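Local coordinates for Lmo0131 protein (Listeria monocytogenes, PDB 4Q6J) that is of unestablished function but, as an EAL-domain TIM barrel, may hydrolyse the second messenger cyclic di-GMP, at residues Phe72-Ala77 and Ile90-Pro95; Ile124-Arg129 and Val150-Asp155; Asn141-Lys146 and Ser169-Ile174. All blocks are in the same frame, centred on the assembly; numbering follows the deposited sequence. Where two conformers were deposited one is given.

Contact 1: residues Phe72-Ala77 and Ile90-Pro95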
loop_
_atom_site.group_PDB
_atom_site.type_symbol
_atom_site.label_atom_id
_atom_site.label_comp_id
_atom_site.label_asym_id
_atom_site.label_seq_id
_atom_site.Cartn_x
_atom_site.Cartn_y
_atom_site.Cartn_z
ATOM N N PHE B 72 -23.718 -0.065 -14.821
ATOM C CA PHE B 72 -24.078 -1.282 -15.541
ATOM C C PHE B 72 -24.387 -2.412 -14.554
ATOM O O PHE B 72 -25.450 -3.030 -14.606
ATOM C CB PHE B 72 -22.949 -1.730 -16.501
ATOM C CG PHE B 72 -23.175 -3.121 -17.083
ATOM C CD1 PHE B 72 -23.868 -3.297 -18.266
ATOM C CD2 PHE B 72 -22.742 -4.255 -16.414
ATOM C CE1 PHE B 72 -24.093 -4.578 -18.762
ATOM C CE2 PHE B 72 -22.977 -5.508 -16.901
ATOM C CZ PHE B 72 -23.647 -5.678 -18.057
ATOM N N VAL B 73 -23.429 -2.679 -13.667
ATOM C CA VAL B 73 -23.545 -3.737 -12.671
ATOM C C VAL B 73 -24.820 -3.563 -11.838
ATOM O O VAL B 73 -25.573 -4.495 -11.678
ATOM C CB VAL B 73 -22.268 -3.779 -11.792
ATOM C CG1 VAL B 73 -22.437 -4.632 -10.578
ATOM C CG2 VAL B 73 -21.105 -4.260 -12.639
ATOM N N ALA B 74 -25.084 -2.361 -11.351
ATOM C CA ALA B 74 -26.252 -2.173 -10.519
ATOM C C ALA B 74 -27.562 -2.305 -11.288
ATOM O O ALA B 74 -28.510 -2.935 -10.819
ATOM C CB ALA B 74 -26.184 -0.867 -9.822
ATOM N N GLU B 75 -27.629 -1.708 -12.463
ATOM C CA GLU B 75 -28.864 -1.774 -13.222
ATOM C C GLU B 75 -29.203 -3.171 -13.736
ATOM O O GLU B 75 -30.349 -3.601 -13.678
ATOM C CB GLU B 75 -28.822 -0.758 -14.346
ATOM C CG GLU B 75 -28.537 0.576 -13.759
ATOM C CD GLU B 75 -28.534 1.709 -14.754
ATOM O OE1 GLU B 75 -28.979 1.505 -15.912
ATOM O OE2 GLU B 75 -28.087 2.814 -14.358
ATOM N N THR B 76 -28.193 -3.859 -14.244
ATOM C CA THR B 76 -28.342 -5.227 -14.686
ATOM C C THR B 76 -28.783 -6.115 -13.525
ATOM O O THR B 76 -29.675 -6.942 -13.682
ATOM C CB THR B 76 -27.025 -5.754 -15.230
ATOM O OG1 THR B 76 -26.599 -4.880 -16.249
ATOM C CG2 THR B 76 -27.179 -7.137 -15.796
ATOM N N ALA B 77 -28.172 -5.928 -12.359
ATOM C CA ALA B 77 -28.516 -6.742 -11.191
ATOM C C ALA B 77 -29.952 -6.478 -10.744
ATOM O O ALA B 77 -30.694 -7.400 -10.432
ATOM C CB ALA B 77 -27.562 -6.496 -10.040
ATOM N N ILE B 90 -29.144 -11.252 -5.208
ATOM C CA ILE B 90 -28.004 -11.035 -6.091
ATOM C C ILE B 90 -27.132 -9.935 -5.506
ATOM O O ILE B 90 -27.633 -8.877 -5.149
ATOM C CB ILE B 90 -28.435 -10.667 -7.530
ATOM C CG1 ILE B 90 -29.260 -11.810 -8.143
ATOM C CG2 ILE B 90 -27.204 -10.339 -8.390
ATOM C CD1 ILE B 90 -29.642 -11.611 -9.582
ATOM N N SER B 91 -25.833 -10.197 -5.391
ATOM C CA SER B 91 -24.893 -9.173 -4.904
ATOM C C SER B 91 -24.212 -8.409 -6.037
ATOM O O SER B 91 -24.046 -8.945 -7.133
ATOM C CB SER B 91 -23.827 -9.772 -3.986
ATOM O OG SER B 91 -23.022 -10.664 -4.698
ATOM N N ILE B 92 -23.828 -7.160 -5.754
ATOM C CA ILE B 92 -22.965 -6.377 -6.635
ATOM C C ILE B 92 -21.746 -5.892 -5.869
ATOM O O ILE B 92 -21.838 -5.524 -4.701
ATOM C CB ILE B 92 -23.671 -5.146 -7.259
ATOM C CG1 ILE B 92 -24.138 -4.179 -6.183
ATOM C CG2 ILE B 92 -24.842 -5.568 -8.133
ATOM C CD1 ILE B 92 -25.001 -3.076 -6.734
ATOM N N ASN B 93 -20.609 -5.900 -6.548
ATOM C CA ASN B 93 -19.368 -5.465 -5.958
ATOM C C ASN B 93 -19.254 -3.976 -6.081
ATOM O O ASN B 93 -19.286 -3.436 -7.187
ATOM C CB ASN B 93 -18.199 -6.134 -6.672
ATOM C CG ASN B 93 -18.158 -7.608 -6.420
ATOM O OD1 ASN B 93 -18.708 -8.093 -5.433
ATOM N ND2 ASN B 93 -17.529 -8.337 -7.304
ATOM N N ILE B 94 -19.136 -3.301 -4.950
ATOM C CA ILE B 94 -18.911 -1.874 -4.971
ATOM C C ILE B 94 -17.660 -1.589 -4.169
ATOM O O ILE B 94 -17.571 -1.933 -3.000
ATOM C CB ILE B 94 -20.074 -1.111 -4.364
ATOM C CG1 ILE B 94 -21.344 -1.402 -5.157
ATOM C CG2 ILE B 94 -19.792 0.382 -4.385
ATOM C CD1 ILE B 94 -22.550 -0.788 -4.582
ATOM N N PRO B 95 -16.663 -0.994 -4.815
ATOM C CA PRO B 95 -15.406 -0.600 -4.180
ATOM C C PRO B 95 -15.629 0.293 -2.971
ATOM O O PRO B 95 -16.539 1.119 -2.972
ATOM C CB PRO B 95 -14.711 0.205 -5.278
ATOM C CG PRO B 95 -15.289 -0.283 -6.539
ATOM C CD PRO B 95 -16.710 -0.618 -6.234
#

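Contact 2: residues Ile124-Arg129 and Val150-Asp155. With EDO (1,2-ethanediol), chain Q.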
loop_
_atom_site.group_PDB
_atom_site.type_symbol
_atom_site.label_atom_id
_atom_site.label_comp_id
_atom_site.label_asym_id
_atom_site.label_seq_id
_atom_site.Cartn_x
_atom_site.Cartn_y
_atom_site.Cartn_z
ATOM N N ILE B 124 -25.079 -5.426 -1.284
ATOM C CA ILE B 124 -23.895 -4.655 -1.637
ATOM C C ILE B 124 -22.710 -5.344 -1.011
ATOM O O ILE B 124 -22.645 -5.472 0.200
ATOM C CB ILE B 124 -23.958 -3.221 -1.101
ATOM C CG1 ILE B 124 -25.023 -2.411 -1.846
ATOM C CG2 ILE B 124 -22.597 -2.538 -1.194
ATOM C CD1 ILE B 124 -25.221 -1.010 -1.301
ATOM N N GLU B 125 -21.796 -5.810 -1.857
ATOM C CA GLU B 125 -20.582 -6.467 -1.414
ATOM C C GLU B 125 -19.409 -5.499 -1.530
ATOM O O GLU B 125 -19.036 -5.077 -2.619
ATOM C CB GLU B 125 -20.313 -7.731 -2.220
ATOM C CG GLU B 125 -18.928 -8.251 -1.949
ATOM C CD GLU B 125 -18.620 -9.554 -2.635
ATOM O OE1 GLU B 125 -19.531 -10.221 -3.124
ATOM O OE2 GLU B 125 -17.436 -9.932 -2.679
ATOM N N ILE B 126 -18.845 -5.123 -0.396
ATOM C CA ILE B 126 -17.807 -4.108 -0.343
ATOM C C ILE B 126 -16.482 -4.746 -0.743
ATOM O O ILE B 126 -16.071 -5.752 -0.156
ATOM C CB ILE B 126 -17.702 -3.458 1.077
ATOM C CG1 ILE B 126 -19.066 -2.941 1.536
ATOM C CG2 ILE B 126 -16.630 -2.360 1.108
ATOM C CD1 ILE B 126 -19.114 -2.612 2.982
ATOM N N ILE B 127 -15.842 -4.181 -1.759
ATOM C CA ILE B 127 -14.579 -4.693 -2.261
ATOM C C ILE B 127 -13.473 -3.620 -2.174
ATOM O O ILE B 127 -13.716 -2.526 -1.654
ATOM C CB ILE B 127 -14.707 -5.294 -3.703
ATOM C CG1 ILE B 127 -15.023 -4.224 -4.751
ATOM C CG2 ILE B 127 -15.707 -6.395 -3.723
ATOM C CD1 ILE B 127 -14.659 -4.652 -6.132
ATOM N N GLU B 128 -12.264 -3.942 -2.642
ATOM C CA GLU B 128 -11.162 -2.981 -2.692
ATOM C C GLU B 128 -10.999 -2.204 -1.392
ATOM O O GLU B 128 -10.860 -0.989 -1.386
ATOM C CB GLU B 128 -11.320 -2.064 -3.913
ATOM C CG GLU B 128 -11.257 -2.893 -5.183
ATOM C CD GLU B 128 -11.514 -2.129 -6.478
ATOM O OE1 GLU B 128 -11.566 -0.898 -6.452
ATOM O OE2 GLU B 128 -11.662 -2.769 -7.543
ATOM N N ARG B 129 -11.019 -2.919 -0.280
ATOM C CA ARG B 129 -11.055 -2.261 0.991
ATOM C C ARG B 129 -9.653 -1.798 1.375
ATOM O O ARG B 129 -8.699 -2.510 1.123
ATOM C CB ARG B 129 -11.628 -3.237 2.009
ATOM C CG ARG B 129 -12.944 -3.873 1.566
ATOM C CD ARG B 129 -13.578 -4.780 2.654
ATOM N NE ARG B 129 -12.826 -6.011 2.864
ATOM C CZ ARG B 129 -11.835 -6.136 3.743
ATOM N NH1 ARG B 129 -11.181 -7.279 3.874
ATOM N NH2 ARG B 129 -11.506 -5.112 4.498
ATOM N N VAL B 150 -32.004 -3.541 1.837
ATOM C CA VAL B 150 -30.762 -4.027 1.225
ATOM C C VAL B 150 -29.769 -4.585 2.247
ATOM O O VAL B 150 -29.588 -4.023 3.342
ATOM C CB VAL B 150 -30.110 -2.864 0.429
ATOM C CG1 VAL B 150 -28.752 -3.245 -0.187
ATOM C CG2 VAL B 150 -31.050 -2.403 -0.646
ATOM N N LYS B 151 -29.127 -5.690 1.878
ATOM C CA LYS B 151 -28.070 -6.286 2.710
ATOM C C LYS B 151 -26.659 -5.802 2.324
ATOM O O LYS B 151 -26.442 -5.291 1.219
ATOM C CB LYS B 151 -28.156 -7.804 2.649
ATOM C CG LYS B 151 -29.483 -8.308 3.035
ATOM C CD LYS B 151 -29.624 -8.314 4.528
ATOM C CE LYS B 151 -30.963 -8.923 4.968
ATOM N NZ LYS B 151 -31.079 -9.043 6.470
ATOM N N VAL B 152 -25.723 -5.958 3.255
ATOM C CA VAL B 152 -24.343 -5.503 3.081
ATOM C C VAL B 152 -23.329 -6.588 3.473
ATOM O O VAL B 152 -23.372 -7.131 4.571
ATOM C CB VAL B 152 -24.073 -4.242 3.927
ATOM C CG1 VAL B 152 -22.583 -3.879 3.901
ATOM C CG2 VAL B 152 -24.919 -3.085 3.422
ATOM N N SER B 153 -22.444 -6.935 2.549
ATOM C CA SER B 153 -21.396 -7.887 2.857
ATOM C C SER B 153 -20.033 -7.267 2.610
ATOM O O SER B 153 -19.935 -6.180 2.090
ATOM C CB SER B 153 -21.552 -9.152 2.020
ATOM O OG SER B 153 -21.462 -8.855 0.664
HETATM N N MSE B 154 -18.970 -7.973 2.982
HETATM C CA MSE B 154 -17.611 -7.497 2.727
HETATM C C MSE B 154 -16.795 -8.676 2.258
HETATM O O MSE B 154 -16.942 -9.785 2.760
HETATM C CB MSE B 154 -16.995 -6.856 3.989
HETATM C CG MSE B 154 -16.834 -7.796 5.149
HETATM SE SE MSE B 154 -16.063 -7.015 6.786
HETATM C CE MSE B 154 -14.215 -6.760 6.094
ATOM N N ASP B 155 -15.933 -8.439 1.285
ATOM C CA ASP B 155 -15.125 -9.519 0.718
ATOM C C ASP B 155 -13.797 -9.704 1.457
ATOM O O ASP B 155 -13.464 -8.918 2.346
ATOM C CB ASP B 155 -14.861 -9.249 -0.758
ATOM C CG ASP B 155 -13.710 -8.303 -0.973
ATOM O OD1 ASP B 155 -13.398 -7.526 -0.041
ATOM O OD2 ASP B 155 -13.109 -8.330 -2.079
HETATM C C1 EDO Q . -11.119 -7.052 -5.967
HETATM O O1 EDO Q . -12.293 -7.831 -5.697
HETATM C C2 EDO Q . -10.054 -7.309 -4.912
HETATM O O2 EDO Q . -10.498 -6.790 -3.663
#

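Contact 3: residues Asn141-Lys146 and Ser169-Ile174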
loop_
_atom_site.group_PDB
_atom_site.type_symbol
_atom_site.label_atom_id
_atom_site.label_comp_id
_atom_site.label_asym_id
_atom_site.label_seq_id
_atom_site.Cartn_x
_atom_site.Cartn_y
_atom_site.Cartn_z
ATOM N N ASN B 141 -23.725 6.119 4.615
ATOM C CA ASN B 141 -24.100 5.740 3.256
ATOM C C ASN B 141 -24.809 4.390 3.212
ATOM O O ASN B 141 -25.870 4.258 2.620
ATOM C CB ASN B 141 -22.862 5.718 2.346
ATOM C CG ASN B 141 -22.422 7.090 1.961
ATOM O OD1 ASN B 141 -23.163 8.031 2.135
ATOM N ND2 ASN B 141 -21.226 7.220 1.435
ATOM N N LEU B 142 -24.195 3.412 3.872
ATOM C CA LEU B 142 -24.723 2.073 3.967
ATOM C C LEU B 142 -26.028 2.081 4.727
ATOM O O LEU B 142 -27.000 1.508 4.266
ATOM C CB LEU B 142 -23.708 1.160 4.641
ATOM C CG LEU B 142 -22.482 0.950 3.760
ATOM C CD1 LEU B 142 -21.367 0.305 4.519
ATOM C CD2 LEU B 142 -22.872 0.129 2.561
ATOM N N ARG B 143 -26.054 2.723 5.881
ATOM C CA ARG B 143 -27.244 2.699 6.729
ATOM C C ARG B 143 -28.470 3.179 5.969
ATOM O O ARG B 143 -29.555 2.641 6.168
ATOM C CB ARG B 143 -27.073 3.523 8.017
ATOM C CG ARG B 143 -26.043 3.014 9.058
ATOM C CD ARG B 143 -26.323 3.642 10.446
ATOM N NE ARG B 143 -25.164 3.821 11.336
ATOM C CZ ARG B 143 -24.675 2.901 12.172
ATOM N NH1 ARG B 143 -23.638 3.195 12.943
ATOM N NH2 ARG B 143 -25.202 1.685 12.227
ATOM N N LYS B 144 -28.294 4.152 5.074
ATOM C CA LYS B 144 -29.406 4.689 4.284
ATOM C C LYS B 144 -29.928 3.710 3.279
ATOM O O LYS B 144 -31.127 3.670 3.006
ATOM C CB LYS B 144 -29.002 5.931 3.527
ATOM C CG LYS B 144 -28.938 7.136 4.401
ATOM C CD LYS B 144 -28.252 8.273 3.695
ATOM C CE LYS B 144 -27.958 9.393 4.676
ATOM N NZ LYS B 144 -27.517 10.609 3.981
ATOM N N ILE B 145 -29.035 2.930 2.693
ATOM C CA ILE B 145 -29.485 1.936 1.743
ATOM C C ILE B 145 -30.063 0.743 2.513
ATOM O O ILE B 145 -31.047 0.144 2.093
ATOM C CB ILE B 145 -28.380 1.529 0.751
ATOM C CG1 ILE B 145 -27.998 2.727 -0.119
ATOM C CG2 ILE B 145 -28.851 0.425 -0.163
ATOM C CD1 ILE B 145 -27.156 2.377 -1.295
ATOM N N LYS B 146 -29.476 0.431 3.665
ATOM C CA LYS B 146 -30.018 -0.618 4.526
ATOM C C LYS B 146 -31.446 -0.276 4.978
ATOM O O LYS B 146 -32.247 -1.165 5.209
ATOM C CB LYS B 146 -29.124 -0.862 5.738
ATOM C CG LYS B 146 -27.783 -1.507 5.376
ATOM C CD LYS B 146 -27.047 -2.065 6.572
ATOM C CE LYS B 146 -27.702 -3.363 7.030
ATOM N NZ LYS B 146 -26.874 -4.103 8.011
ATOM N N SER B 169 -16.966 -1.135 12.490
ATOM C CA SER B 169 -17.551 0.172 12.256
ATOM C C SER B 169 -18.459 0.346 11.023
ATOM O O SER B 169 -18.907 1.460 10.738
ATOM C CB SER B 169 -16.452 1.224 12.276
ATOM O OG SER B 169 -15.643 1.055 13.425
ATOM N N LEU B 170 -18.733 -0.738 10.304
ATOM C CA LEU B 170 -19.722 -0.708 9.228
ATOM C C LEU B 170 -20.897 -1.640 9.561
ATOM O O LEU B 170 -20.757 -2.526 10.403
ATOM C CB LEU B 170 -19.069 -1.096 7.903
ATOM C CG LEU B 170 -18.031 -0.097 7.411
ATOM C CD1 LEU B 170 -17.497 -0.593 6.112
ATOM C CD2 LEU B 170 -18.684 1.239 7.261
ATOM N N PRO B 171 -22.060 -1.438 8.923
ATOM C CA PRO B 171 -23.225 -2.252 9.288
ATOM C C PRO B 171 -23.319 -3.560 8.469
ATOM O O PRO B 171 -24.259 -3.816 7.748
ATOM C CB PRO B 171 -24.391 -1.307 9.014
ATOM C CG PRO B 171 -23.955 -0.570 7.844
ATOM C CD PRO B 171 -22.445 -0.341 8.023
ATOM N N ILE B 172 -22.313 -4.402 8.642
ATOM C CA ILE B 172 -22.141 -5.617 7.867
ATOM C C ILE B 172 -23.129 -6.728 8.264
ATOM O O ILE B 172 -23.328 -7.000 9.447
ATOM C CB ILE B 172 -20.689 -6.138 8.019
ATOM C CG1 ILE B 172 -19.670 -5.032 7.745
ATOM C CG2 ILE B 172 -20.449 -7.300 7.112
ATOM C CD1 ILE B 172 -19.877 -4.362 6.443
ATOM N N ASP B 173 -23.757 -7.348 7.258
ATOM C CA ASP B 173 -24.647 -8.502 7.433
ATOM C C ASP B 173 -23.932 -9.829 7.127
ATOM O O ASP B 173 -24.193 -10.844 7.758
ATOM C CB ASP B 173 -25.854 -8.426 6.486
ATOM C CG ASP B 173 -26.727 -7.218 6.724
ATOM O OD1 ASP B 173 -27.257 -7.085 7.843
ATOM O OD2 ASP B 173 -26.899 -6.419 5.792
ATOM N N ILE B 174 -23.063 -9.828 6.126
ATOM C CA ILE B 174 -22.436 -11.061 5.659
ATOM C C ILE B 174 -20.925 -10.872 5.495
ATOM O O ILE B 174 -20.456 -9.913 4.887
ATOM C CB ILE B 174 -23.051 -11.538 4.317
ATOM C CG1 ILE B 174 -24.511 -11.955 4.495
ATOM C CG2 ILE B 174 -22.247 -12.665 3.706
ATOM C CD1 ILE B 174 -25.413 -11.270 3.518
#

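Contact 1: residues Phe72-Ala77 and Ile90-Pro95
No flat group takes part where Val73, Ala74 and Ala77 meet Ile90 and Ile92; the aromatic ring of this helix, that of Phe72, belongs to another side of it. One face of that ring carries Thr76 OG1, 3.4 Å above the plane and over its centre, and Tyr20 meets the ring with the two planes at about 45°. Thr76 OG1 also bonds back to Phe72 O, which accepts the ordinary helical N-H of Thr76 as well; this ties the threonine hydroxyl to its own helix turn.

The interface itself is built of methyl groups. Ile92 makes most of the contact: its CG2 presses against Ala77 CB at 3.4 Å, a squeezed methyl-methyl approach, and comes within 3.6 Å of Val73 CG1. With CG1 placed between the backbone N and the carbonyl carbon (chi1 61°), the long branch of Ile92 runs to the other flank, where CD1 lies 4.0 Å from Ala74 CB. Ile90 adds a lighter touch, CG2 to Ala77 CB. Small alanines suit a helix whose segment axis passes only 8.6 Å from that of the strand, almost antiparallel at 168°, while beta-branched residues suit the strand. Helix 66-83 leads into strand 89-95 and covers its outside, an alpha-beta unit of the TIM barrel. With no hydrogen bond across it, the contact depends on close fit and on hiding apolar surface from water.

Contact 2: residues Ile124-Arg129 and Val150-Asp155
Arg129 and Asp155 meet where two strands end, and the arginine is gripped from several directions. NE and NH1 both donate side-on to Asp155 O, NE at 3.0 Å, with the oxygen somewhat out of the guanidinium plane. NE also makes a weak, salt-bridging bond to Asp155 OD1, whose carboxylate stands almost perpendicular to the guanidinium (88°). The methyl CE of selenomethionine Met154 sits over the centre of one guanidinium face, 3.4 Å from the plane, brought there by a bend at chi3 (-70°). NH2 reaches Tyr161 O and NH1 Ser163 OG; a flat, multi-donor arginine suits so many acceptors, and they restrict its rotation.

Upstream, parallel strands pack closely. Ile126 N to Ser153 O (2.9 Å) and Ser153 N to Ile124 O (2.8 Å) are nearly straight, alternating bonds. Beta-branched Ile124, Ile126 and Val152 suit the face covered by helix 136-146, with Ile126 CD1 3.8 Å from Val152 CG1; Glu125 and Ser153 point to the other face, where Ser153 OG bonds to Glu123.

The rims are looser. Lys151 leads away from the partner strand, Glu128 is exposed, and a 1,2-ethanediol, probably from crystallisation, bonds through O2 only weakly to Asp155 OD2 at 3.4 Å. Joined by helix 136-146, the strands form a beta-alpha-beta crossover of the TIM barrel, whose C-terminal strand ends carry the active site in EAL phosphodiesterases.

Contact 3: residues Asn141-Lys146 and Ser169-Ile174
Lys146 NZ reaches across to the loop and finds two acceptors there: Pro171 O at 2.6 Å and the carboxylate of Asp173. Its salt-bridging bond to Asp173 OD1 is 3.0 Å long and arrives from above the carboxylate plane, 40° out of it; a second bond, to Asp173 OD2, is weak. A bend at chi3 (75°) turns the ammonium toward this pair, and the methylene chain on the way packs on proline, with CD 3.7 Å from Pro171 CG. Lysine suits the place because its stem is apolar and its tip charged.

Next to it the ring of Pro171 wedges against Leu142, with CG 3.6 Å from Leu142 CB, while Leu142 CD1 meets Leu170 CD2 at 3.9 Å. Pro171 is the centre of an inverse gamma turn, closed by a weak bond from Ile172 N to Leu170 O, within the alpha-to-beta loop that leads from helix 163-169 into barrel strand 174-177. Proline's restricted phi fits that tight turn.

Further out, Asp173 OD2 accepts the backbone N-H of Val152, which fixes the carboxylate beside the neighbouring strand. Arg143, lying obliquely near Pro171 CB, is paired instead with Asp139 one helical turn earlier, and Leu142 also rests on Met105 of helix 102-115.

How the contacts relate
The three contacts follow one arc of a single EAL-type barrel. Contact 1 closes along the chain before the others open, whereas contacts 2 and 3 interlock, their segments alternating. The centres of contacts 1 and 2 lie about 11 Å apart. Those of contacts 2 and 3 are about 9 Å apart. Contacts 1 and 3 do not touch, their centres being about 16 Å apart. Contact 2 is therefore the bridge: Glu125 N probably bonds to Ile92 O (2.9 Å), and Asp173 N to Val152 O (2.7 Å). Together they span neighbouring strands of the barrel wall (89-95, 122-127, 151-154 and the approach to 174-177) and helices packed on its outer side.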